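Local coordinates for protein TP_0956 (Treponema pallidum subsp. pallidum, PDB 3U64) that probably serves as the helical, TPR-like T-component lipoprotein of a TRAP transporter, acting through protein-protein interactions in ligand uptake by the syphilis spirochaete, at residues Ala57-Asn62 with Ala114-Ser119; Ala164-Thr169 with Glu214-Gly219; Ala200-Leu205 with Thr231-Ala236. All blocks are in the same frame, centred on the assembly; numbering follows the deposited sequence.

Overall arrangement
Each contact has an aromatic pair at its centre, set in the all-helical chain of this TRAP transporter T-component; in contact 1 S119 joins the pair. Contact 1 joins helix 41-61 to helix 96-124 and closes before the other two open; its centre lies about 26 Å from that of contact 2 and about 27 Å from that of contact 3. Contacts 2 and 3 interleave along the sequence, because residues 200-205 precede the loop 214-219 and residues 231-236 follow it; their centres are about 19 Å apart and their nearest atoms about 6 Å. Contact 1 borders a second subunit, whereas a sulfate ion, probably from the crystallisation liquor, lies about 5 Å from the Y233 side chain of contact 3.

Contact 1: residues Ala57-Asn62 with Ala114-Ser119; sequences ALHLQN and ARYALS
H59 and Y116 form the aromatic part of this contact. The rings are inclined at 67°, with centroids 5.2 Å apart, an oblique pairing that is neither a stack nor edge-to-face. The imidazole touches one side of the phenol: H59 NE2 lies 3.8 Å from Y116 CD1, and H59 CD2 is 3.9 Å from Y116 CE1. With CG anti to the backbone N (chi1 160°), the histidine ring extends across the gap toward helix 96-124. The tyrosine hydroxyl looks elsewhere, hydrogen-bonding to E56 of helix 41-61, so Y116 grips that helix by both ring and OH.

S119 adds a van der Waals contact with the imidazole, its OG 3.4 Å from H59 CE1. The same OG donates to Y116 O over 2.6 Å, tilted 22° from the carbonyl plane. S119 N also bonds to Y116 O, giving that acceptor two donors, and a further hydrogen bond joins S119 OG to S69 OG.

Apolar packing comes from V72, which touches both rings, while L60 packs on V34 of the second subunit. Direct packing of helices 41-61 and 96-124, with helix 66-89, which lies between them in sequence, against both, is consistent with the TPR-like helical array of the family.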
ATOM      1  N   ALA A  57      14.155  10.025  -0.278  1.00 32.80           N
ATOM      2  CA  ALA A  57      14.123  11.483  -0.383  1.00 38.62           C
ATOM      3  C   ALA A  57      15.075  12.149   0.635  1.00 41.94           C
ATOM      4  O   ALA A  57      15.780  13.109   0.317  1.00 33.49           O
ATOM      5  CB  ALA A  57      12.693  12.012  -0.224  1.00 32.93           C
ATOM      6  N   LEU A  58      15.099  11.628   1.857  1.00 41.31           N
ATOM      7  CA  LEU A  58      16.011  12.145   2.868  1.00 39.31           C
ATOM      8  C   LEU A  58      17.446  12.007   2.392  1.00 40.70           C
ATOM      9  O   LEU A  58      18.261  12.913   2.553  1.00 37.81           O
ATOM     10  CB  LEU A  58      15.825  11.407   4.188  1.00 36.08           C
ATOM     11  CG  LEU A  58      14.529  11.768   4.906  1.00 43.21           C
ATOM     12  CD1 LEU A  58      14.425  11.056   6.249  1.00 43.93           C
ATOM     13  CD2 LEU A  58      14.467  13.281   5.088  1.00 46.41           C
ATOM     14  N   HIS A  59      17.750  10.869   1.785  1.00 31.98           N
ATOM     15  CA  HIS A  59      19.097  10.632   1.313  1.00 37.37           C
ATOM     16  C   HIS A  59      19.520  11.637   0.246  1.00 44.51           C
ATOM     17  O   HIS A  59      20.662  12.088   0.226  1.00 49.84           O
ATOM     18  CB  HIS A  59      19.200   9.233   0.720  1.00 37.67           C
ATOM     19  CG  HIS A  59      20.370   9.059  -0.194  1.00 39.43           C
ATOM     20  ND1 HIS A  59      21.673   9.089   0.254  1.00 39.89           N
ATOM     21  CD2 HIS A  59      20.438   8.861  -1.532  1.00 47.31           C
ATOM     22  CE1 HIS A  59      22.493   8.907  -0.764  1.00 41.00           C
ATOM     23  NE2 HIS A  59      21.769   8.765  -1.861  1.00 46.21           N
ATOM     24  N   LEU A  60      18.607  11.965  -0.663  1.00 41.77           N
ATOM     25  CA  LEU A  60      18.949  12.826  -1.796  1.00 46.82           C
ATOM     26  C   LEU A  60      19.050  14.279  -1.351  1.00 45.41           C
ATOM     27  O   LEU A  60      19.750  15.091  -1.944  1.00 47.94           O
ATOM     28  CB  LEU A  60      17.934  12.646  -2.923  1.00 42.57           C
ATOM     29  CG  LEU A  60      17.982  11.226  -3.503  1.00 51.53           C
ATOM     30  CD1 LEU A  60      16.879  11.009  -4.540  1.00 57.62           C
ATOM     31  CD2 LEU A  60      19.361  10.900  -4.102  1.00 43.11           C
ATOM     32  N   GLN A  61      18.359  14.574  -0.265  1.00 38.64           N
ATOM     33  CA  GLN A  61      18.384  15.878   0.346  1.00 52.87           C
ATOM     34  C   GLN A  61      19.641  16.060   1.215  1.00 57.16           C
ATOM     35  O   GLN A  61      20.035  17.186   1.510  1.00 57.65           O
ATOM     36  CB  GLN A  61      17.127  16.001   1.196  1.00 64.09           C
ATOM     37  CG  GLN A  61      16.915  17.315   1.890  1.00 76.50           C
ATOM     38  CD  GLN A  61      15.650  17.287   2.720  1.00 84.49           C
ATOM     39  OE1 GLN A  61      14.545  17.384   2.182  1.00 88.28           O
ATOM     40  NE2 GLN A  61      15.798  17.118   4.035  1.00 82.82           N
ATOM     41  N   ASN A  62      20.261  14.953   1.628  1.00 47.67           N
ATOM     42  CA  ASN A  62      21.470  14.997   2.461  1.00 47.42           C
ATOM     43  C   ASN A  62      22.523  13.976   2.034  1.00 38.24           C
ATOM     44  O   ASN A  62      22.875  13.092   2.817  1.00 36.69           O
ATOM     45  CB  ASN A  62      21.132  14.733   3.933  1.00 48.83           C
ATOM     46  CG  ASN A  62      20.027  15.622   4.449  1.00 67.66           C
ATOM     47  OD1 ASN A  62      18.845  15.355   4.220  1.00 74.26           O
ATOM     48  ND2 ASN A  62      20.399  16.680   5.165  1.00 73.61           N
ATOM     49  N   ALA A 114      22.280  -1.408  -3.856  1.00 30.11           N
ATOM     50  CA  ALA A 114      23.741  -1.486  -3.730  1.00 34.23           C
ATOM     51  C   ALA A 114      24.401  -0.145  -4.015  1.00 32.80           C
ATOM     52  O   ALA A 114      25.370   0.227  -3.352  1.00 33.04           O
ATOM     53  CB  ALA A 114      24.315  -2.551  -4.627  1.00 27.97           C
ATOM     54  N   ARG A 115      23.866   0.577  -5.000  1.00 26.96           N
ATOM     55  CA  ARG A 115      24.434   1.850  -5.420  1.00 33.48           C
ATOM     56  C   ARG A 115      24.188   2.957  -4.391  1.00 33.58           C
ATOM     57  O   ARG A 115      25.020   3.853  -4.214  1.00 35.53           O
ATOM     58  CB  ARG A 115      23.875   2.265  -6.786  1.00 42.63           C
ATOM     59  CG  ARG A 115      24.315   1.357  -7.913  1.00 54.41           C
ATOM     60  CD  ARG A 115      23.746   1.762  -9.271  1.00 64.76           C
ATOM     61  NE  ARG A 115      23.765   0.614 -10.177  1.00 80.80           N
ATOM     62  CZ  ARG A 115      23.575   0.682 -11.490  1.00 92.08           C
ATOM     63  NH1 ARG A 115      23.361   1.859 -12.070  1.00 97.85           N
ATOM     64  NH2 ARG A 115      23.614  -0.427 -12.223  1.00 91.44           N
ATOM     65  N   TYR A 116      23.025   2.914  -3.745  1.00 34.28           N
ATOM     66  CA  TYR A 116      22.749   3.822  -2.641  1.00 39.70           C
ATOM     67  C   TYR A 116      23.738   3.602  -1.490  1.00 37.22           C
ATOM     68  O   TYR A 116      24.275   4.562  -0.946  1.00 38.15           O
ATOM     69  CB  TYR A 116      21.312   3.650  -2.143  1.00 43.42           C
ATOM     70  CG  TYR A 116      20.289   4.416  -2.944  1.00 43.70           C
ATOM     71  CD1 TYR A 116      20.622   5.598  -3.593  1.00 50.28           C
ATOM     72  CD2 TYR A 116      18.983   3.969  -3.034  1.00 44.64           C
ATOM     73  CE1 TYR A 116      19.670   6.306  -4.332  1.00 49.82           C
ATOM     74  CE2 TYR A 116      18.030   4.666  -3.759  1.00 42.18           C
ATOM     75  CZ  TYR A 116      18.372   5.826  -4.401  1.00 43.84           C
ATOM     76  OH  TYR A 116      17.411   6.501  -5.112  1.00 49.72           O
ATOM     77  N   ALA A 117      23.985   2.344  -1.125  1.00 31.59           N
ATOM     78  CA  ALA A 117      24.899   2.052  -0.011  1.00 35.08           C
ATOM     79  C   ALA A 117      26.327   2.419  -0.388  1.00 43.06           C
ATOM     80  O   ALA A 117      27.102   2.934   0.433  1.00 37.31           O
ATOM     81  CB  ALA A 117      24.805   0.579   0.424  1.00 27.44           C
ATOM     82  N   LEU A 118      26.665   2.173  -1.646  1.00 44.63           N
ATOM     83  CA  LEU A 118      27.994   2.500  -2.151  1.00 32.51           C
ATOM     84  C   LEU A 118      28.281   4.003  -2.004  1.00 39.18           C
ATOM     85  O   LEU A 118      29.439   4.413  -1.894  1.00 34.07           O
ATOM     86  CB  LEU A 118      28.101   2.075  -3.612  1.00 29.29           C
ATOM     87  CG  LEU A 118      29.389   2.376  -4.373  1.00 40.09           C
ATOM     88  CD1 LEU A 118      30.589   1.697  -3.694  1.00 31.67           C
ATOM     89  CD2 LEU A 118      29.245   1.932  -5.824  1.00 41.07           C
ATOM     90  N   SER A 119      27.243   4.841  -1.977  1.00 36.89           N
ATOM     91  CA  SER A 119      27.520   6.278  -1.858  1.00 30.99           C
ATOM     92  C   SER A 119      28.008   6.639  -0.451  1.00 36.23           C
ATOM     93  O   SER A 119      28.650   7.664  -0.260  1.00 43.03           O
ATOM     94  CB  SER A 119      26.364   7.161  -2.339  1.00 30.96           C
ATOM     95  OG  SER A 119      25.191   6.938  -1.586  1.00 51.99           O
TER

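Contact 2: residues Ala164-Thr169 with Glu214-Gly219; sequences AAFALT and ESFGGG
F166 sets its CZ over one face of the F216 ring, 4.1 Å above the plane and offset toward the rim. The carbons met there are F216 CG and CD1, the first 4.2 Å from F166 CZ. Seen from F166 the approach is oblique, and with the planes inclined at 38° and the centroids 5.3 Å apart the pair is neither a parallel stack nor a T-shape. The extended first torsion of F166 (chi1 172°) carries the ring out toward the loop 214-219.

F166 is also the first residue of a type I beta turn, F166 to T169, near the C-terminal part of helix 152-166 in this TPR-like array. A hydrogen bond from T169 N to F166 O (2.9 Å) closes the turn. A165 O adds to the hold: L168 N and T169 OG1 donate to it from opposite faces of its plane, the hydroxyl over 2.7 Å and 48° out of that plane. On the other side, F216 is followed by three glycines. The positive phi of G217 and G219 suits residues without a side chain, and G219 occupies the N-cap position of helix 220-233. Around the rings, L171, A174 and V179 pack on F166 and P176 on F216.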
ATOM      1  N   ALA A 164      23.377 -10.413  -5.020  1.00 27.63           N
ATOM      2  CA  ALA A 164      21.972 -10.776  -5.165  1.00 28.69           C
ATOM      3  C   ALA A 164      21.498 -10.426  -6.587  1.00 38.37           C
ATOM      4  O   ALA A 164      20.692 -11.162  -7.176  1.00 32.08           O
ATOM      5  CB  ALA A 164      21.096 -10.103  -4.096  1.00 27.40           C
ATOM      6  N   ALA A 165      22.018  -9.332  -7.156  1.00 29.46           N
ATOM      7  CA  ALA A 165      21.631  -8.990  -8.533  1.00 40.00           C
ATOM      8  C   ALA A 165      22.193 -10.006  -9.522  1.00 41.88           C
ATOM      9  O   ALA A 165      21.519 -10.388 -10.478  1.00 36.05           O
ATOM     10  CB  ALA A 165      22.063  -7.558  -8.912  1.00 29.52           C
ATOM     11  N   PHE A 166      23.433 -10.429  -9.286  1.00 38.41           N
ATOM     12  CA  PHE A 166      24.124 -11.382 -10.157  1.00 37.72           C
ATOM     13  C   PHE A 166      23.386 -12.721 -10.209  1.00 39.76           C
ATOM     14  O   PHE A 166      23.272 -13.346 -11.259  1.00 39.05           O
ATOM     15  CB  PHE A 166      25.557 -11.589  -9.669  1.00 41.51           C
ATOM     16  CG  PHE A 166      26.298 -12.697 -10.380  1.00 45.67           C
ATOM     17  CD1 PHE A 166      26.546 -12.623 -11.744  1.00 45.04           C
ATOM     18  CD2 PHE A 166      26.780 -13.794  -9.674  1.00 47.70           C
ATOM     19  CE1 PHE A 166      27.241 -13.637 -12.399  1.00 53.36           C
ATOM     20  CE2 PHE A 166      27.480 -14.820 -10.324  1.00 49.49           C
ATOM     21  CZ  PHE A 166      27.706 -14.738 -11.683  1.00 50.34           C
ATOM     22  N   ALA A 167      22.885 -13.148  -9.061  1.00 38.07           N
ATOM     23  CA  ALA A 167      22.129 -14.389  -8.960  1.00 41.06           C
ATOM     24  C   ALA A 167      20.893 -14.415  -9.882  1.00 49.16           C
ATOM     25  O   ALA A 167      20.345 -15.478 -10.168  1.00 51.46           O
ATOM     26  CB  ALA A 167      21.722 -14.623  -7.511  1.00 35.37           C
ATOM     27  N   LEU A 168      20.463 -13.244 -10.341  1.00 44.10           N
ATOM     28  CA  LEU A 168      19.274 -13.130 -11.180  1.00 50.63           C
ATOM     29  C   LEU A 168      19.657 -12.642 -12.578  1.00 51.77           C
ATOM     30  O   LEU A 168      18.801 -12.378 -13.422  1.00 54.09           O
ATOM     31  CB  LEU A 168      18.271 -12.151 -10.551  1.00 48.08           C
ATOM     32  CG  LEU A 168      17.733 -12.477  -9.158  1.00 42.70           C
ATOM     33  CD1 LEU A 168      16.784 -11.392  -8.670  1.00 43.30           C
ATOM     34  CD2 LEU A 168      17.056 -13.847  -9.152  1.00 42.42           C
ATOM     35  N   THR A 169      20.957 -12.509 -12.798  1.00 49.61           N
ATOM     36  CA  THR A 169      21.502 -12.012 -14.047  1.00 51.80           C
ATOM     37  C   THR A 169      21.880 -13.218 -14.889  1.00 57.81           C
ATOM     38  O   THR A 169      22.548 -14.124 -14.398  1.00 64.90           O
ATOM     39  CB  THR A 169      22.742 -11.126 -13.775  1.00 52.02           C
ATOM     40  OG1 THR A 169      22.355  -9.987 -12.991  1.00 53.81           O
ATOM     41  CG2 THR A 169      23.382 -10.644 -15.053  1.00 46.82           C
ATOM     42  N   GLU A 214      33.144 -21.377 -11.526  1.00 74.05           N
ATOM     43  CA  GLU A 214      34.534 -21.241 -11.089  1.00 82.25           C
ATOM     44  C   GLU A 214      35.316 -20.242 -11.948  1.00 82.37           C
ATOM     45  O   GLU A 214      36.438 -19.847 -11.610  1.00 83.35           O
ATOM     46  CB  GLU A 214      35.224 -22.616 -11.042  1.00 91.78           C
ATOM     47  CG  GLU A 214      34.704 -23.510  -9.909  1.00103.07           C
ATOM     48  CD  GLU A 214      35.241 -24.934  -9.950  1.00109.20           C
ATOM     49  OE1 GLU A 214      36.069 -25.236 -10.836  1.00115.20           O
ATOM     50  OE2 GLU A 214      34.826 -25.749  -9.092  1.00105.29           O
ATOM     51  N   SER A 215      34.711 -19.828 -13.057  1.00 76.40           N
ATOM     52  CA  SER A 215      35.275 -18.770 -13.880  1.00 78.24           C
ATOM     53  C   SER A 215      35.025 -17.428 -13.204  1.00 74.75           C
ATOM     54  O   SER A 215      35.799 -16.481 -13.384  1.00 72.29           O
ATOM     55  CB  SER A 215      34.649 -18.785 -15.274  1.00 79.39           C
ATOM     56  OG  SER A 215      33.234 -18.750 -15.192  1.00 80.00           O
ATOM     57  N   PHE A 216      33.941 -17.358 -12.427  1.00 62.42           N
ATOM     58  CA  PHE A 216      33.587 -16.146 -11.688  1.00 66.19           C
ATOM     59  C   PHE A 216      34.041 -16.186 -10.221  1.00 65.95           C
ATOM     60  O   PHE A 216      33.606 -15.359  -9.413  1.00 70.47           O
ATOM     61  CB  PHE A 216      32.077 -15.888 -11.752  1.00 67.50           C
ATOM     62  CG  PHE A 216      31.627 -15.141 -12.982  1.00 73.25           C
ATOM     63  CD1 PHE A 216      31.531 -13.752 -12.977  1.00 73.29           C
ATOM     64  CD2 PHE A 216      31.282 -15.828 -14.141  1.00 78.76           C
ATOM     65  CE1 PHE A 216      31.109 -13.057 -14.108  1.00 75.92           C
ATOM     66  CE2 PHE A 216      30.856 -15.140 -15.278  1.00 81.82           C
ATOM     67  CZ  PHE A 216      30.772 -13.754 -15.261  1.00 80.44           C
ATOM     68  N   GLY A 217      34.898 -17.148  -9.881  1.00 60.93           N
ATOM     69  CA  GLY A 217      35.480 -17.218  -8.547  1.00 61.55           C
ATOM     70  C   GLY A 217      34.861 -18.209  -7.570  1.00 57.82           C
ATOM     71  O   GLY A 217      35.312 -18.328  -6.432  1.00 61.37           O
ATOM     72  N   GLY A 218      33.832 -18.923  -8.014  1.00 55.72           N
ATOM     73  CA  GLY A 218      33.148 -19.890  -7.170  1.00 62.00           C
ATOM     74  C   GLY A 218      34.006 -21.083  -6.790  1.00 63.20           C
ATOM     75  O   GLY A 218      35.217 -21.111  -7.041  1.00 64.10           O
ATOM     76  N   GLY A 219      33.377 -22.077  -6.180  1.00 51.62           N
ATOM     77  CA  GLY A 219      34.094 -23.264  -5.767  1.00 50.51           C
ATOM     78  C   GLY A 219      33.570 -23.769  -4.446  1.00 47.20           C
ATOM     79  O   GLY A 219      33.327 -22.985  -3.517  1.00 52.65           O
TER

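Contact 3: residues Ala200-Leu205 with Thr231-Ala236; sequences AVWNVL and TRYCSA
Two successive helices of the TPR-like array, 196-211 and 220-233, meet here through W202 on the first and Y233 in the last, weakly bonded turn of the second. The two aromatic side chains carry the whole contact, which buries a modest 65 Å². The pyrrole side of the indole approaches one side of the phenol: W202 NE1 lies 3.9 Å from Y233 CE2, and W202 CD1 is 4.1 Å from Y233 CD2. The five-membered ring of W202 and the Y233 ring are close to parallel, their planes only 12° apart, yet they are slid so far past each other that they barely overlap, with 5.8 Å between centroids. The contact is therefore van der Waals in kind, with little ring overlap, more than a full offset stack.

In both residues chi1 near -60° (-60° in W202, -56° in Y233) turns the ring away from the carbonyl carbon, and both CB atoms are directed at the opposite segment. The indole N-H is not spent on the tyrosine: W202 NE1 hydrogen-bonds to P194 O in the connection leading into helix 196-211, which should restrict rotation of the indole. On Y233, the CB of the adjacent R232 lies 4.0 Å above the ring, over its centre.

H229 of helix 220-233 stacks on W202, and A226 and L230 pack against it from the same helix. C190 of helix 176-192 also touches the tryptophan, while Y156 of helix 152-166 meets A200, V201 and V204, and N203 ND2 hydrogen-bonds to T244 OG1 of helix 240-250.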
ATOM      1  N   ALA A 200      27.094 -12.772   9.336  1.00 35.53           N
ATOM      2  CA  ALA A 200      26.260 -12.554   8.145  1.00 29.97           C
ATOM      3  C   ALA A 200      27.034 -12.507   6.813  1.00 33.78           C
ATOM      4  O   ALA A 200      26.513 -12.918   5.760  1.00 33.45           O
ATOM      5  CB  ALA A 200      25.439 -11.287   8.305  1.00 30.79           C
ATOM      6  N   VAL A 201      28.261 -11.985   6.849  1.00 32.73           N
ATOM      7  CA  VAL A 201      29.081 -11.906   5.641  1.00 29.49           C
ATOM      8  C   VAL A 201      29.416 -13.309   5.105  1.00 40.31           C
ATOM      9  O   VAL A 201      29.350 -13.551   3.904  1.00 36.55           O
ATOM     10  CB  VAL A 201      30.391 -11.126   5.863  1.00 33.54           C
ATOM     11  CG1 VAL A 201      31.045 -10.801   4.511  1.00 34.82           C
ATOM     12  CG2 VAL A 201      30.128  -9.863   6.657  1.00 32.54           C
ATOM     13  N   TRP A 202      29.770 -14.219   6.010  1.00 31.38           N
ATOM     14  CA  TRP A 202      30.130 -15.576   5.639  1.00 33.57           C
ATOM     15  C   TRP A 202      28.971 -16.280   4.994  1.00 36.94           C
ATOM     16  O   TRP A 202      29.161 -17.157   4.146  1.00 42.58           O
ATOM     17  CB  TRP A 202      30.558 -16.372   6.866  1.00 31.98           C
ATOM     18  CG  TRP A 202      31.731 -15.775   7.530  1.00 30.40           C
ATOM     19  CD1 TRP A 202      31.749 -15.113   8.717  1.00 33.06           C
ATOM     20  CD2 TRP A 202      33.069 -15.750   7.029  1.00 35.41           C
ATOM     21  NE1 TRP A 202      33.020 -14.689   8.998  1.00 39.97           N
ATOM     22  CE2 TRP A 202      33.856 -15.073   7.983  1.00 39.33           C
ATOM     23  CE3 TRP A 202      33.687 -16.260   5.883  1.00 39.60           C
ATOM     24  CZ2 TRP A 202      35.236 -14.886   7.826  1.00 40.73           C
ATOM     25  CZ3 TRP A 202      35.059 -16.069   5.726  1.00 42.67           C
ATOM     26  CH2 TRP A 202      35.814 -15.384   6.694  1.00 41.37           C
ATOM     27  N   ASN A 203      27.771 -15.910   5.426  1.00 31.66           N
ATOM     28  CA  ASN A 203      26.553 -16.469   4.865  1.00 35.58           C
ATOM     29  C   ASN A 203      26.404 -16.103   3.379  1.00 33.95           C
ATOM     30  O   ASN A 203      26.192 -16.971   2.529  1.00 33.19           O
ATOM     31  CB  ASN A 203      25.333 -16.023   5.689  1.00 36.84           C
ATOM     32  CG  ASN A 203      24.041 -16.652   5.202  1.00 39.19           C
ATOM     33  OD1 ASN A 203      23.097 -15.959   4.816  1.00 40.08           O
ATOM     34  ND2 ASN A 203      24.008 -17.972   5.187  1.00 32.34           N
ATOM     35  N   VAL A 204      26.526 -14.818   3.061  1.00 30.68           N
ATOM     36  CA  VAL A 204      26.442 -14.393   1.666  1.00 28.61           C
ATOM     37  C   VAL A 204      27.581 -15.001   0.838  1.00 36.16           C
ATOM     38  O   VAL A 204      27.369 -15.407  -0.296  1.00 35.38           O
ATOM     39  CB  VAL A 204      26.417 -12.866   1.529  1.00 34.96           C
ATOM     40  CG1 VAL A 204      26.392 -12.471   0.071  1.00 32.91           C
ATOM     41  CG2 VAL A 204      25.207 -12.298   2.252  1.00 36.81           C
ATOM     42  N   LEU A 205      28.778 -15.105   1.414  1.00 34.54           N
ATOM     43  CA  LEU A 205      29.910 -15.681   0.682  1.00 36.86           C
ATOM     44  C   LEU A 205      29.693 -17.167   0.402  1.00 38.40           C
ATOM     45  O   LEU A 205      30.045 -17.670  -0.678  1.00 40.58           O
ATOM     46  CB  LEU A 205      31.244 -15.450   1.416  1.00 31.84           C
ATOM     47  CG  LEU A 205      31.763 -14.018   1.330  1.00 37.40           C
ATOM     48  CD1 LEU A 205      32.991 -13.792   2.221  1.00 33.03           C
ATOM     49  CD2 LEU A 205      32.063 -13.691  -0.129  1.00 36.61           C
ATOM     50  N   THR A 231      29.334 -20.842  11.135  1.00 41.11           N
ATOM     51  CA  THR A 231      28.908 -21.629  12.301  1.00 50.79           C
ATOM     52  C   THR A 231      29.562 -21.169  13.610  1.00 48.18           C
ATOM     53  O   THR A 231      29.029 -21.406  14.691  1.00 44.88           O
ATOM     54  CB  THR A 231      29.206 -23.121  12.118  1.00 51.98           C
ATOM     55  OG1 THR A 231      30.602 -23.292  11.845  1.00 57.53           O
ATOM     56  CG2 THR A 231      28.389 -23.696  10.974  1.00 46.92           C
ATOM     57  N   ARG A 232      30.715 -20.515  13.512  1.00 45.93           N
ATOM     58  CA  ARG A 232      31.388 -20.004  14.701  1.00 47.04           C
ATOM     59  C   ARG A 232      30.631 -18.831  15.325  1.00 46.58           C
ATOM     60  O   ARG A 232      30.704 -18.615  16.533  1.00 52.42           O
ATOM     61  CB  ARG A 232      32.828 -19.567  14.374  1.00 60.53           C
ATOM     62  CG  ARG A 232      33.744 -20.693  13.908  1.00 66.98           C
ATOM     63  CD  ARG A 232      33.318 -21.986  14.554  1.00 73.42           C
ATOM     64  NE  ARG A 232      34.095 -23.135  14.120  1.00 78.20           N
ATOM     65  CZ  ARG A 232      35.107 -23.649  14.807  1.00 88.42           C
ATOM     66  NH1 ARG A 232      35.481 -23.099  15.959  1.00 94.56           N
ATOM     67  NH2 ARG A 232      35.746 -24.710  14.339  1.00 93.56           N
ATOM     68  N   TYR A 233      29.907 -18.078  14.499  1.00 38.77           N
ATOM     69  CA  TYR A 233      29.341 -16.809  14.936  1.00 44.35           C
ATOM     70  C   TYR A 233      27.824 -16.754  14.993  1.00 49.12           C
ATOM     71  O   TYR A 233      27.268 -15.857  15.622  1.00 50.22           O
ATOM     72  CB  TYR A 233      29.833 -15.684  14.024  1.00 41.70           C
ATOM     73  CG  TYR A 233      31.342 -15.583  13.947  1.00 45.03           C
ATOM     74  CD1 TYR A 233      32.088 -15.169  15.045  1.00 52.89           C
ATOM     75  CD2 TYR A 233      32.018 -15.897  12.780  1.00 46.23           C
ATOM     76  CE1 TYR A 233      33.467 -15.070  14.980  1.00 51.83           C
ATOM     77  CE2 TYR A 233      33.395 -15.805  12.702  1.00 46.72           C
ATOM     78  CZ  TYR A 233      34.118 -15.389  13.808  1.00 51.53           C
ATOM     79  OH  TYR A 233      35.497 -15.296  13.738  1.00 53.73           O
ATOM     80  N   CYS A 234      27.155 -17.700  14.333  1.00 46.75           N
ATOM     81  CA  CYS A 234      25.716 -17.587  14.126  1.00 40.87           C
ATOM     82  C   CYS A 234      24.911 -18.029  15.337  1.00 39.62           C
ATOM     83  O   CYS A 234      25.394 -18.781  16.175  1.00 46.59           O
ATOM     84  CB  CYS A 234      25.275 -18.368  12.880  1.00 44.06           C
ATOM     85  SG  CYS A 234      25.596 -20.157  12.989  1.00 56.10           S
ATOM     86  N   SER A 235      23.667 -17.569  15.401  1.00 47.40           N
ATOM     87  CA  SER A 235      22.768 -17.893  16.501  1.00 45.31           C
ATOM     88  C   SER A 235      21.987 -19.195  16.291  1.00 43.04           C
ATOM     89  O   SER A 235      21.564 -19.525  15.174  1.00 41.51           O
ATOM     90  CB  SER A 235      21.773 -16.743  16.699  1.00 47.49           C
ATOM     91  OG  SER A 235      20.878 -17.015  17.764  1.00 58.53           O
ATOM     92  N   ALA A 236      21.780 -19.913  17.389  1.00 39.91           N
ATOM     93  CA  ALA A 236      20.887 -21.061  17.434  1.00 46.01           C
ATOM     94  C   ALA A 236      19.448 -20.685  17.044  1.00 53.54           C
ATOM     95  O   ALA A 236      18.665 -21.550  16.646  1.00 49.40           O
ATOM     96  CB  ALA A 236      20.897 -21.677  18.840  1.00 39.68           C
TER